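Local coordinates for cytosolic IMP-GMP specific 5'-nucleotidase (Legionella pneumophila subsp. pneumophila, PDB 4OHF), which probably hydrolyses selected nucleoside 5'-monophosphates, chiefly IMP and GMP, in the cytosol with the help of a bound magnesium ion, at residues B[303-308]-B[417-422]; B[72-75]-B[80-83]; B[10-15]-B[297-302]; B[82-85]-B[89-92]; B[126-131]-B[159-164]. All coordinates share one frame; numbering follows the deposited sequence.

Contact 1. Residues B[303-308]-B[417-422]. With MG (magnesium ion), chain J; 5GP (guanosine-5'-monophosphate), chain E.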
# COMPACT_ATOMS: atom_id res chain seq x y z
N ASP B 303 -12.84 18.21 19.25
CA ASP B 303 -14.16 18.47 18.68
C ASP B 303 -14.38 17.80 17.33
O ASP B 303 -15.50 17.71 16.86
CB ASP B 303 -14.40 19.97 18.54
CG ASP B 303 -13.20 20.70 18.01
OD1 ASP B 303 -12.35 21.12 18.81
OD2 ASP B 303 -13.08 20.84 16.78
N HIS B 304 -13.30 17.33 16.71
CA HIS B 304 -13.44 16.64 15.42
C HIS B 304 -12.43 15.50 15.28
O HIS B 304 -11.33 15.59 15.81
CB HIS B 304 -13.31 17.63 14.25
CG HIS B 304 -14.51 18.52 14.09
ND1 HIS B 304 -14.71 19.66 14.85
CD2 HIS B 304 -15.62 18.40 13.32
CE1 HIS B 304 -15.88 20.20 14.55
NE2 HIS B 304 -16.45 19.45 13.62
N ILE B 305 -12.82 14.43 14.59
CA ILE B 305 -11.93 13.27 14.40
C ILE B 305 -10.78 13.57 13.47
O ILE B 305 -10.99 13.96 12.33
CB ILE B 305 -12.68 12.04 13.84
CG1 ILE B 305 -13.55 11.40 14.93
CG2 ILE B 305 -11.69 11.00 13.35
CD1 ILE B 305 -14.67 12.26 15.38
N TYR B 306 -9.57 13.36 13.96
CA TYR B 306 -8.34 13.61 13.19
C TYR B 306 -8.08 12.58 12.08
O TYR B 306 -7.17 11.76 12.19
CB TYR B 306 -7.12 13.66 14.12
CG TYR B 306 -7.06 14.91 14.95
CD1 TYR B 306 -6.73 16.13 14.37
CD2 TYR B 306 -7.43 14.91 16.30
CE1 TYR B 306 -6.76 17.32 15.09
CE2 TYR B 306 -7.47 16.09 17.05
CZ TYR B 306 -7.13 17.29 16.42
OH TYR B 306 -7.20 18.49 17.11
N GLY B 307 -8.88 12.64 11.02
CA GLY B 307 -8.69 11.72 9.93
C GLY B 307 -8.66 10.26 10.33
O GLY B 307 -9.65 9.74 10.86
N ASP B 308 -7.53 9.60 10.11
CA ASP B 308 -7.39 8.18 10.42
C ASP B 308 -7.32 7.85 11.91
O ASP B 308 -6.32 8.13 12.58
CB ASP B 308 -6.16 7.59 9.73
CG ASP B 308 -6.02 6.10 9.95
OD1 ASP B 308 -7.02 5.37 9.73
OD2 ASP B 308 -4.93 5.65 10.34
N SER B 417 -24.80 5.92 11.31
CA SER B 417 -24.20 6.61 10.20
C SER B 417 -22.70 6.35 10.31
O SER B 417 -22.19 5.97 11.38
CB SER B 417 -24.49 8.11 10.27
OG SER B 417 -23.93 8.68 11.44
N TYR B 418 -22.00 6.52 9.20
CA TYR B 418 -20.57 6.32 9.18
C TYR B 418 -19.95 7.26 10.23
O TYR B 418 -18.97 6.90 10.89
CB TYR B 418 -20.03 6.62 7.77
CG TYR B 418 -18.52 6.58 7.66
CD1 TYR B 418 -17.81 5.39 7.87
CD2 TYR B 418 -17.79 7.74 7.43
CE1 TYR B 418 -16.43 5.37 7.87
CE2 TYR B 418 -16.41 7.73 7.43
CZ TYR B 418 -15.73 6.55 7.66
OH TYR B 418 -14.36 6.55 7.68
N PHE B 419 -20.52 8.46 10.38
CA PHE B 419 -19.99 9.39 11.37
C PHE B 419 -20.20 8.83 12.78
O PHE B 419 -19.37 9.05 13.68
CB PHE B 419 -20.64 10.77 11.24
CG PHE B 419 -20.24 11.72 12.34
CD1 PHE B 419 -21.09 11.98 13.41
CD2 PHE B 419 -18.98 12.33 12.33
CE1 PHE B 419 -20.70 12.82 14.46
CE2 PHE B 419 -18.57 13.17 13.37
CZ PHE B 419 -19.43 13.42 14.44
N ALA B 420 -21.30 8.11 12.98
CA ALA B 420 -21.58 7.51 14.28
C ALA B 420 -20.46 6.52 14.61
O ALA B 420 -19.97 6.49 15.74
CB ALA B 420 -22.92 6.80 14.26
N TYR B 421 -20.07 5.72 13.63
CA TYR B 421 -19.00 4.74 13.82
C TYR B 421 -17.71 5.45 14.24
O TYR B 421 -17.04 5.02 15.17
CB TYR B 421 -18.77 3.93 12.53
CG TYR B 421 -17.30 3.62 12.26
CD1 TYR B 421 -16.57 4.38 11.34
CD2 TYR B 421 -16.62 2.66 13.01
CE1 TYR B 421 -15.18 4.18 11.17
CE2 TYR B 421 -15.24 2.45 12.85
CZ TYR B 421 -14.53 3.22 11.94
OH TYR B 421 -13.17 3.02 11.82
N GLN B 422 -17.37 6.52 13.54
CA GLN B 422 -16.16 7.28 13.84
C GLN B 422 -16.17 7.74 15.29
O GLN B 422 -15.19 7.57 16.02
CB GLN B 422 -16.03 8.49 12.93
CG GLN B 422 -15.55 8.19 11.53
CD GLN B 422 -15.30 9.48 10.75
OE1 GLN B 422 -16.24 10.10 10.24
NE2 GLN B 422 -14.04 9.90 10.69
MG MG J . -10.71 22.34 18.00
P 5GP E . -10.32 -3.86 8.50
O1P 5GP E . -8.88 -3.79 8.90
O2P 5GP E . -11.22 -4.10 9.69
O3P 5GP E . -10.58 -4.92 7.44
O5' 5GP E . -10.73 -2.48 7.79
C5' 5GP E . -10.62 -1.22 8.47
C4' 5GP E . -11.94 -0.45 8.42
O4' 5GP E . -13.10 -1.12 8.92
C3' 5GP E . -11.96 0.91 9.15
O3' 5GP E . -11.00 1.88 8.63
C2' 5GP E . -13.41 1.29 8.94
O2' 5GP E . -13.55 2.11 7.72
C1' 5GP E . -14.15 -0.08 8.88
N9 5GP E . -15.13 -0.30 10.03
C8 5GP E . -16.41 0.11 10.13
N7 5GP E . -16.96 -0.27 11.31
C5 5GP E . -15.99 -0.96 11.98
C6 5GP E . -15.91 -1.61 13.24
O6 5GP E . -16.91 -1.63 14.00
N1 5GP E . -14.73 -2.23 13.61
C2 5GP E . -13.63 -2.22 12.81
N2 5GP E . -12.49 -2.83 13.20
N3 5GP E . -13.68 -1.59 11.57
C4 5GP E . -14.84 -0.97 11.16
O HOH W 1 -10.19 22.24 15.98

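Contact 2. Residues B[72-75]-B[80-83]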
# COMPACT_ATOMS: atom_id res chain seq x y z
N LEU B 72 -21.00 13.93 6.37
CA LEU B 72 -21.10 13.58 4.96
C LEU B 72 -19.75 13.29 4.31
O LEU B 72 -18.71 13.73 4.80
CB LEU B 72 -21.81 14.70 4.18
CG LEU B 72 -23.19 15.07 4.72
CD1 LEU B 72 -23.88 16.03 3.74
CD2 LEU B 72 -24.03 13.81 4.94
N VAL B 73 -19.79 12.54 3.21
CA VAL B 73 -18.59 12.17 2.48
C VAL B 73 -18.60 12.73 1.06
O VAL B 73 -19.62 12.67 0.36
CB VAL B 73 -18.46 10.63 2.37
CG1 VAL B 73 -17.26 10.28 1.49
CG2 VAL B 73 -18.33 10.00 3.75
N ILE B 74 -17.47 13.26 0.62
CA ILE B 74 -17.38 13.81 -0.72
C ILE B 74 -16.71 12.88 -1.73
O ILE B 74 -15.58 12.42 -1.53
CB ILE B 74 -16.66 15.16 -0.73
CG1 ILE B 74 -17.53 16.21 -0.04
CG2 ILE B 74 -16.33 15.58 -2.16
CD1 ILE B 74 -16.99 17.64 -0.13
N ASP B 75 -17.44 12.58 -2.80
CA ASP B 75 -16.94 11.73 -3.87
C ASP B 75 -16.44 12.71 -4.93
O ASP B 75 -17.20 13.12 -5.81
CB ASP B 75 -18.08 10.86 -4.43
CG ASP B 75 -17.66 10.01 -5.62
OD1 ASP B 75 -18.44 9.11 -5.99
OD2 ASP B 75 -16.57 10.24 -6.18
N ASN B 80 -20.08 14.17 -6.20
CA ASN B 80 -21.24 13.78 -5.40
C ASN B 80 -20.98 13.86 -3.89
O ASN B 80 -19.83 13.87 -3.44
CB ASN B 80 -21.68 12.34 -5.75
CG ASN B 80 -22.08 12.19 -7.20
OD1 ASN B 80 -22.79 13.03 -7.76
ND2 ASN B 80 -21.64 11.09 -7.82
N ILE B 81 -22.06 13.92 -3.12
CA ILE B 81 -21.96 13.98 -1.68
C ILE B 81 -22.78 12.83 -1.12
O ILE B 81 -23.94 12.66 -1.47
CB ILE B 81 -22.49 15.32 -1.14
CG1 ILE B 81 -21.68 16.47 -1.75
CG2 ILE B 81 -22.38 15.34 0.39
CD1 ILE B 81 -22.13 17.86 -1.27
N LEU B 82 -22.16 12.04 -0.24
CA LEU B 82 -22.82 10.86 0.32
C LEU B 82 -23.06 10.78 1.83
O LEU B 82 -22.28 11.30 2.62
CB LEU B 82 -22.01 9.63 -0.09
CG LEU B 82 -21.44 9.64 -1.52
CD1 LEU B 82 -20.62 8.39 -1.72
CD2 LEU B 82 -22.57 9.69 -2.56
N LYS B 83 -24.14 10.10 2.19
CA LYS B 83 -24.54 9.84 3.57
C LYS B 83 -24.28 8.33 3.70
O LYS B 83 -25.01 7.52 3.13
CB LYS B 83 -26.04 10.10 3.76
CG LYS B 83 -26.49 10.72 5.10
CD LYS B 83 -26.16 9.89 6.32
CE LYS B 83 -26.71 10.52 7.58
NZ LYS B 83 -28.20 10.56 7.60

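Contact 3. Residues B[10-15]-B[297-302]. With PO4 (phosphate ion), chain I.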
# COMPACT_ATOMS: atom_id res chain seq x y z
N ARG B 10 -17.09 3.46 25.96
CA ARG B 10 -16.17 2.53 26.60
C ARG B 10 -15.82 3.04 27.98
O ARG B 10 -15.78 4.24 28.22
CB ARG B 10 -14.87 2.41 25.82
CG ARG B 10 -14.89 1.52 24.63
CD ARG B 10 -13.49 1.48 24.02
NE ARG B 10 -13.13 2.75 23.40
CZ ARG B 10 -13.80 3.27 22.37
NH1 ARG B 10 -14.85 2.61 21.86
NH2 ARG B 10 -13.42 4.44 21.85
N ILE B 11 -15.54 2.10 28.88
CA ILE B 11 -15.17 2.44 30.25
C ILE B 11 -13.96 3.37 30.31
O ILE B 11 -13.02 3.22 29.55
CB ILE B 11 -14.77 1.16 31.04
CG1 ILE B 11 -16.00 0.27 31.25
CG2 ILE B 11 -14.14 1.54 32.39
CD1 ILE B 11 -15.64 -1.10 31.80
N ILE B 12 -14.05 4.35 31.20
CA ILE B 12 -12.94 5.26 31.49
C ILE B 12 -13.11 5.68 32.95
O ILE B 12 -14.13 6.25 33.33
CB ILE B 12 -12.86 6.51 30.57
CG1 ILE B 12 -11.54 7.22 30.86
CG2 ILE B 12 -14.04 7.46 30.81
CD1 ILE B 12 -11.33 8.49 30.11
N ASN B 13 -12.11 5.34 33.76
CA ASN B 13 -12.11 5.65 35.19
C ASN B 13 -11.45 7.02 35.38
O ASN B 13 -10.24 7.11 35.45
CB ASN B 13 -11.32 4.55 35.91
CG ASN B 13 -11.36 4.68 37.42
OD1 ASN B 13 -12.10 5.49 37.97
ND2 ASN B 13 -10.55 3.86 38.09
N MET B 14 -12.25 8.08 35.45
CA MET B 14 -11.67 9.41 35.60
C MET B 14 -10.73 9.53 36.80
O MET B 14 -9.84 10.38 36.81
CB MET B 14 -12.76 10.48 35.70
CG MET B 14 -13.46 10.80 34.39
SD MET B 14 -12.37 11.24 33.01
CE MET B 14 -12.12 12.98 33.32
N ARG B 15 -10.95 8.69 37.81
CA ARG B 15 -10.13 8.69 39.01
C ARG B 15 -8.67 8.43 38.66
O ARG B 15 -7.77 9.02 39.26
CB ARG B 15 -10.63 7.61 39.98
CG ARG B 15 -9.73 7.36 41.20
CD ARG B 15 -10.30 7.95 42.48
NE ARG B 15 -11.64 7.45 42.78
CZ ARG B 15 -12.33 7.78 43.86
NH1 ARG B 15 -11.81 8.61 44.76
NH2 ARG B 15 -13.56 7.30 44.05
N GLU B 297 -3.21 7.57 31.32
CA GLU B 297 -3.52 8.40 32.47
C GLU B 297 -3.82 9.83 31.98
O GLU B 297 -4.12 10.73 32.77
CB GLU B 297 -2.35 8.41 33.45
CG GLU B 297 -2.17 7.11 34.21
CD GLU B 297 -1.00 7.15 35.17
OE1 GLU B 297 0.16 7.23 34.71
OE2 GLU B 297 -1.25 7.12 36.40
N ILE B 298 -3.74 10.00 30.67
CA ILE B 298 -4.01 11.28 30.02
C ILE B 298 -5.29 11.19 29.17
O ILE B 298 -5.48 10.24 28.41
CB ILE B 298 -2.86 11.70 29.06
CG1 ILE B 298 -1.58 11.97 29.86
CG2 ILE B 298 -3.24 12.94 28.28
CD1 ILE B 298 -0.37 12.16 29.00
N LEU B 299 -6.16 12.18 29.31
CA LEU B 299 -7.38 12.24 28.52
C LEU B 299 -7.32 13.50 27.66
O LEU B 299 -7.18 14.61 28.17
CB LEU B 299 -8.63 12.30 29.41
CG LEU B 299 -9.90 12.60 28.60
CD1 LEU B 299 -10.11 11.54 27.52
CD2 LEU B 299 -11.08 12.65 29.54
N TYR B 300 -7.41 13.31 26.34
CA TYR B 300 -7.42 14.43 25.42
C TYR B 300 -8.85 14.57 24.90
O TYR B 300 -9.48 13.59 24.51
CB TYR B 300 -6.46 14.18 24.26
CG TYR B 300 -6.70 15.10 23.08
CD1 TYR B 300 -7.31 14.63 21.92
CD2 TYR B 300 -6.38 16.45 23.15
CE1 TYR B 300 -7.59 15.49 20.85
CE2 TYR B 300 -6.66 17.32 22.10
CZ TYR B 300 -7.27 16.84 20.95
OH TYR B 300 -7.57 17.71 19.92
N ILE B 301 -9.36 15.80 24.91
CA ILE B 301 -10.70 16.06 24.42
C ILE B 301 -10.67 17.01 23.24
O ILE B 301 -10.16 18.13 23.36
CB ILE B 301 -11.59 16.68 25.51
CG1 ILE B 301 -11.54 15.82 26.77
CG2 ILE B 301 -13.03 16.79 25.00
CD1 ILE B 301 -12.28 16.38 27.95
N GLY B 302 -11.22 16.55 22.11
CA GLY B 302 -11.27 17.35 20.90
C GLY B 302 -12.69 17.55 20.40
O GLY B 302 -13.66 17.11 21.05
P PO4 I . -10.22 5.38 24.16
O1 PO4 I . -9.79 6.52 25.00
O2 PO4 I . -11.16 5.85 23.11
O3 PO4 I . -10.90 4.37 25.01
O4 PO4 I . -9.04 4.76 23.51

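Contact 4. Residues B[82-85]-B[89-92]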
# COMPACT_ATOMS: atom_id res chain seq x y z
N LEU B 82 -22.16 12.04 -0.24
CA LEU B 82 -22.82 10.86 0.32
C LEU B 82 -23.06 10.78 1.83
O LEU B 82 -22.28 11.30 2.62
CB LEU B 82 -22.01 9.63 -0.09
CG LEU B 82 -21.44 9.64 -1.52
CD1 LEU B 82 -20.62 8.39 -1.72
CD2 LEU B 82 -22.57 9.69 -2.56
N LYS B 83 -24.14 10.10 2.19
CA LYS B 83 -24.54 9.84 3.57
C LYS B 83 -24.28 8.33 3.70
O LYS B 83 -25.01 7.52 3.13
CB LYS B 83 -26.04 10.10 3.76
CG LYS B 83 -26.49 10.72 5.10
CD LYS B 83 -26.16 9.89 6.32
CE LYS B 83 -26.71 10.52 7.58
NZ LYS B 83 -28.20 10.56 7.60
N LEU B 84 -23.25 7.95 4.45
CA LEU B 84 -22.92 6.53 4.60
C LEU B 84 -23.31 5.90 5.92
O LEU B 84 -23.48 6.58 6.93
CB LEU B 84 -21.42 6.34 4.38
CG LEU B 84 -20.85 6.19 2.97
CD1 LEU B 84 -21.65 6.97 1.95
CD2 LEU B 84 -19.41 6.63 3.00
N SER B 85 -23.44 4.58 5.92
CA SER B 85 -23.78 3.83 7.12
C SER B 85 -22.44 3.50 7.72
O SER B 85 -21.42 3.74 7.08
CB SER B 85 -24.48 2.52 6.76
OG SER B 85 -23.55 1.62 6.18
N ALA B 89 -22.33 1.84 3.65
CA ALA B 89 -23.47 1.65 2.76
C ALA B 89 -24.06 3.02 2.42
O ALA B 89 -24.25 3.86 3.30
CB ALA B 89 -24.52 0.78 3.43
N ILE B 90 -24.35 3.24 1.15
CA ILE B 90 -24.92 4.50 0.72
C ILE B 90 -26.39 4.60 1.10
O ILE B 90 -27.25 3.95 0.50
CB ILE B 90 -24.78 4.70 -0.80
CG1 ILE B 90 -23.30 4.74 -1.17
CG2 ILE B 90 -25.45 6.01 -1.22
CD1 ILE B 90 -23.05 4.98 -2.63
N ARG B 91 -26.67 5.39 2.12
CA ARG B 91 -28.02 5.61 2.60
C ARG B 91 -28.69 6.57 1.61
O ARG B 91 -29.83 6.37 1.18
CB ARG B 91 -27.99 6.22 4.00
CG ARG B 91 -29.28 6.89 4.44
CD ARG B 91 -30.44 5.93 4.45
NE ARG B 91 -31.68 6.61 4.81
CZ ARG B 91 -32.86 6.01 4.90
NH1 ARG B 91 -32.97 4.71 4.65
NH2 ARG B 91 -33.93 6.71 5.22
N LEU B 92 -27.98 7.64 1.26
CA LEU B 92 -28.49 8.58 0.29
C LEU B 92 -27.39 9.43 -0.32
O LEU B 92 -26.33 9.61 0.27
CB LEU B 92 -29.61 9.44 0.90
CG LEU B 92 -29.42 10.23 2.18
CD1 LEU B 92 -28.55 11.42 1.89
CD2 LEU B 92 -30.78 10.69 2.70

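Contact 5. Residues B[126-131]-B[159-164]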
# COMPACT_ATOMS: atom_id res chain seq x y z
N THR B 126 -14.00 17.80 9.94
CA THR B 126 -13.36 19.05 10.34
C THR B 126 -14.40 20.09 10.72
O THR B 126 -15.60 19.88 10.56
CB THR B 126 -12.50 19.64 9.20
OG1 THR B 126 -13.35 20.07 8.13
CG2 THR B 126 -11.52 18.59 8.67
N SER B 127 -13.93 21.22 11.23
CA SER B 127 -14.80 22.31 11.63
C SER B 127 -15.35 23.08 10.42
O SER B 127 -16.19 23.96 10.57
CB SER B 127 -14.03 23.27 12.55
OG SER B 127 -12.81 23.68 11.95
N PHE B 128 -14.84 22.75 9.23
CA PHE B 128 -15.28 23.40 8.00
C PHE B 128 -15.87 22.42 7.00
O PHE B 128 -16.02 22.75 5.83
CB PHE B 128 -14.13 24.19 7.36
CG PHE B 128 -12.82 23.47 7.36
CD1 PHE B 128 -12.57 22.45 6.44
CD2 PHE B 128 -11.83 23.78 8.31
CE1 PHE B 128 -11.34 21.73 6.46
CE2 PHE B 128 -10.60 23.07 8.34
CZ PHE B 128 -10.36 22.05 7.41
N SER B 129 -16.22 21.23 7.47
CA SER B 129 -16.80 20.20 6.62
C SER B 129 -18.14 20.59 6.02
O SER B 129 -18.39 20.39 4.84
CB SER B 129 -16.98 18.90 7.40
OG SER B 129 -15.77 18.16 7.45
N ILE B 130 -19.01 21.15 6.85
CA ILE B 130 -20.32 21.56 6.41
C ILE B 130 -20.22 22.65 5.36
O ILE B 130 -20.92 22.60 4.35
CB ILE B 130 -21.16 22.00 7.62
CG1 ILE B 130 -21.67 20.74 8.34
CG2 ILE B 130 -22.30 22.90 7.18
CD1 ILE B 130 -22.32 20.98 9.68
N ALA B 131 -19.34 23.62 5.57
CA ALA B 131 -19.17 24.68 4.58
C ALA B 131 -18.63 24.05 3.30
O ALA B 131 -19.08 24.36 2.19
CB ALA B 131 -18.20 25.73 5.10
N ASP B 159 -9.13 22.14 -5.24
CA ASP B 159 -8.93 23.58 -5.18
C ASP B 159 -9.54 24.09 -3.88
O ASP B 159 -8.89 24.81 -3.11
CB ASP B 159 -9.59 24.29 -6.36
CG ASP B 159 -8.83 24.10 -7.67
OD1 ASP B 159 -7.62 23.75 -7.63
OD2 ASP B 159 -9.45 24.31 -8.73
N VAL B 160 -10.80 23.72 -3.66
CA VAL B 160 -11.52 24.13 -2.47
C VAL B 160 -10.74 23.75 -1.22
O VAL B 160 -10.62 24.56 -0.30
CB VAL B 160 -12.93 23.49 -2.42
CG1 VAL B 160 -13.58 23.79 -1.10
CG2 VAL B 160 -13.78 24.01 -3.55
N GLN B 161 -10.21 22.53 -1.17
CA GLN B 161 -9.45 22.09 0.00
C GLN B 161 -8.23 22.97 0.18
O GLN B 161 -7.84 23.29 1.30
CB GLN B 161 -9.00 20.63 -0.14
CG GLN B 161 -8.19 20.11 1.05
CD GLN B 161 -8.96 20.14 2.37
OE1 GLN B 161 -10.07 19.61 2.47
NE2 GLN B 161 -8.37 20.76 3.39
N TYR B 162 -7.63 23.36 -0.94
CA TYR B 162 -6.46 24.22 -0.91
C TYR B 162 -6.81 25.56 -0.26
O TYR B 162 -6.08 26.05 0.60
CB TYR B 162 -5.94 24.45 -2.33
CG TYR B 162 -4.76 25.40 -2.43
CD1 TYR B 162 -4.96 26.77 -2.61
CD2 TYR B 162 -3.45 24.94 -2.32
CE1 TYR B 162 -3.88 27.66 -2.70
CE2 TYR B 162 -2.37 25.81 -2.40
CZ TYR B 162 -2.59 27.17 -2.59
OH TYR B 162 -1.51 28.03 -2.65
N CYS B 163 -7.93 26.14 -0.67
CA CYS B 163 -8.36 27.41 -0.10
C CYS B 163 -8.61 27.31 1.39
O CYS B 163 -8.21 28.21 2.15
CB CYS B 163 -9.63 27.89 -0.77
SG CYS B 163 -9.40 28.32 -2.49
N VAL B 164 -9.27 26.23 1.81
CA VAL B 164 -9.56 26.02 3.23
C VAL B 164 -8.27 25.99 4.04
O VAL B 164 -8.18 26.63 5.09
CB VAL B 164 -10.33 24.68 3.47
CG1 VAL B 164 -10.69 24.57 4.94
CG2 VAL B 164 -11.59 24.62 2.63

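Contact 1. Residues B[303-308]-B[417-422]
Ile305 meets Gln422 and Phe419 where a loop of the HAD-like core reaches helix 418-426. The loop follows core strand 298-302 and begins with Asp303. This acid binds magnesium through OD1; Asp23 OD1, Asp25 O and a water are among the other ligands.

The tightly packed part is buried. Gln422 has CG beside its backbone N (chi1 -78°). From there the chain runs on extended, and its amide crosses the Ile305 side chain. Ile305 CG2 lies 3.7 Å from Gln422 NE2. Beside it, Ile305 CD1 approaches Phe419 CE2 at 4.5 Å, obliquely to the ring. No hydrogen bond joins the two segments.

The contact loosens toward Gly307, which is partly exposed. Gly307 O is 4.4 Å from Gln422 NE2. The next residue, Asp308, is exposed and caps helix 309-315 by accepting from Arg311 N.

The two ends serve different sites. Tyr421 offers a ring face to the guanine of GMP, with GMP C8 above it. Arg86 NH1 of the second subunit is hydrogen-bonded to GMP, and Tyr87 of that subunit packs on Tyr421. At the metal end, His304 ND1 donates to the anti lone pair of Asp303 OD2 at 2.8 Å, with the acceptor in the imidazole plane.

Contact 2. Residues B[72-75]-B[80-83]
Leu72 and Ile81 form the apolar centre of this hairpin between strands 73-75 and 80-84. Leu72 CD1 lies 3.7 Å from Ile81 CG2, and the two side chains cross at a slant. Ile81 has CG2 anti to its backbone N, which turns that methyl to Leu72 while CG1 heads for Ile74. Ile74 CG1 and Ile81 CG1 are looser, at 4.5 Å. Ile74 and Ile81 share one face of the sheet, and helix 129-143 packs there through Phe132, Cys133 and Tyr136.

Val73 and Leu82 lie on the other face, with Tyr121 against both. Their CB atoms are 4.4 Å apart. They are an antiparallel hydrogen-bonded pair: Val73 N donates to Leu82 O at 2.8 Å, and Leu82 N to Val73 O at 2.7 Å.

Asp75 and Asn80 close the ladder at the turn end. Asp75 N donates to Asn80 O at 2.8 Å, and Asn80 N returns a bond to Asp75 O at 3.1 Å. Their side chains lie alongside each other and point the same way. The carboxylate and amide planes stand 83° apart. Asp75 OD2 accepts from Asn78 N inside the turn, and OD1 is hydrogen-bonded to Tyr109 OH.

At the other end, the Lys83 chain bends away so that NZ reaches the carbonyls of Trp406, Arg408 and Arg411. The chemistry thus divides by position. Branched carbons fill the middle, while the buried charges of Asp75 and Lys83 are met by partners beyond the pairing. The two bonds to the Asp75 carboxylate would be expected to favour its ionised form.

Contact 3. Residues B[10-15]-B[297-302]
Met14 and Leu299 mark the nearest approach of the two backbones, with CA atoms 8.7 Å apart, so the segments meet through side chains without hydrogen bonds.

Leu299 carries the contact, with one methyl for each partner. Its CG is anti to the backbone N (chi1 171°), and the two branches spread toward segment 10-15. Leu299 CD2 lies 3.9 Å from Met14 CE and 4.0 Å from Met14 SD. Met14 reaches it because its chain bends at both chi2 and chi3, which brings the thioether end round to the strand. Leu299 CD1 takes the tip of Ile12, whose CD1 lies 4.2 Å away. Ile12 is stretched out to that methyl, and each partner crosses Leu299 at about a right angle.

Strand 298-302 is a central parallel strand of the HAD-like sheet, between strands 19-22 and 319-323. Ile12 belongs to a different sheet, where strand 12-13 pairs with strand 445-446. The contact therefore joins the small two-stranded sheet to the core sheet. Phe446 packs on Ile12 and Met14. Ala321 and Arg319 touch Leu299 from the neighbouring core strand.

Before this apolar patch, Arg10 turns to a phosphate ion, probably taken up from the crystallisation liquor. The phosphate sits at the edge of the guanidinium, with its phosphorus in the plane. Arg10 NE donates to phosphate O3 at 3.2 Å, and Arg10 NH2 to O2 at 2.9 Å, nearly straight at 176°. Lys313, Arg319 and the backbone N of Thr320 also bind this anion, as does Tyr113 OH of the second subunit.

Contact 4. Residues B[82-85]-B[89-92]
Ser85 places OG between its backbone N and carbonyl carbon (chi1 71°), which turns the hydroxyl to the backbone N of Ala89. Leu92 places CG in the same way (chi1 54°), and this carries its branch over Lys83.

The contact is a beta hairpin of strands 80-84 and 90-95, broken by a classic beta bulge. Arg91 and Leu92 both face Lys83, so the register shifts by one residue. Lys83 N donates to Leu92 O at 3.0 Å. Arg91 N donates to Lys83 O at 2.9 Å. Past the bulge, Leu84 and Ile90 are a non-hydrogen-bonded pair.

The side chains divide between the two faces. Leu84 CD1 meets Ile90 CG1 at 4.2 Å, and Leu82 CD1 approaches Ile90 CD1 at 4.3 Å. Tyr109 of helix 102-109 packs on Leu82 and Ile90, and Val114 touches Leu84 and Ile90. On the other face, Leu92 CD1 lies against CB and CG of Lys83, with Trp406 beside Leu92. Arg91 starts toward Lys83, but its chain then leads away to a salt bridge with Glu407.

The turn end is held by two bonds between Ser85 and Ala89. Ser85 N donates to a lone pair of Ala89 O at 2.8 Å, in the carbonyl plane. Arg86 and Tyr87, residues of the GMP pocket, lie in the loop that these bonds close. Ser85 OG accepts from two backbone N-H groups, Tyr87 N within the loop and Ala89 N at its end, the latter at 2.8 Å with an N-H...O angle of 150°.

Contact 5. Residues B[126-131]-B[159-164]
Phe128 ends an ST turn and holds the N-cap position of helix 129-143; it packs on Val164 of helix 153-170. The contact joins the start of one helix to the side of another.

Val164 CG1 lies over the centre of one face of the Phe128 ring, a CH-pi contact. The modelled separation is shorter than a methyl can sit, so its exact value is doubtful. Two torsions set up the meeting. Phe128 CG stands between the backbone N and the carbonyl carbon (chi1 43°), which throws the ring toward helix 153-170. Val164 CG1 is anti to its own backbone N (chi1 -176°). Gln161, one helical turn earlier, passes the ring obliquely, with Gln161 NE2 4.4 Å from Phe128 CE1. That amide is hydrogen-bonded to Asp165 OD1. His168 also meets the Phe128 ring, with planes at about 55°, and Val40 of helix 33-51 touches it.

The opposite face of the ring carries Thr126 OG1, above the rim. This oxygen accepts from Phe128 N at 3.3 Å, the bond of the ST turn. Thr126 N donates to Ser129 OG at 3.1 Å, which ties the turn to the first residue of the helix. Residues 126-129 also form a type I turn.

The metal site is near but separate: the Phe128 side chain is about 9 Å from that of Asp303. Both helices fall between the first magnesium-binding aspartates and strand 204-208. That placement is consistent with a C1-type cap, the insertion typical of many HAD-family hydrolases.

Contacts 2 and 4 share Leu82 and Lys83 on strand 80-84, and their centres are 8 Å apart in one antiparallel sheet. Contact 5 follows them along the chain, and all three lie inside the long loop that contact 3 closes. Contact 1 comes last and touches the other four. Its Tyr418 N probably bonds to Leu84 O of contact 4, and its Tyr306 OH to Tyr300 OH of contact 3. Its His304 packs on residues 126-127 of contact 5. Contact 3 lies across the chain centre, about 32 Å between centres from contact 2. Contact 1 thus links the magnesium site, the core sheet and the GMP pocket shared with the second subunit.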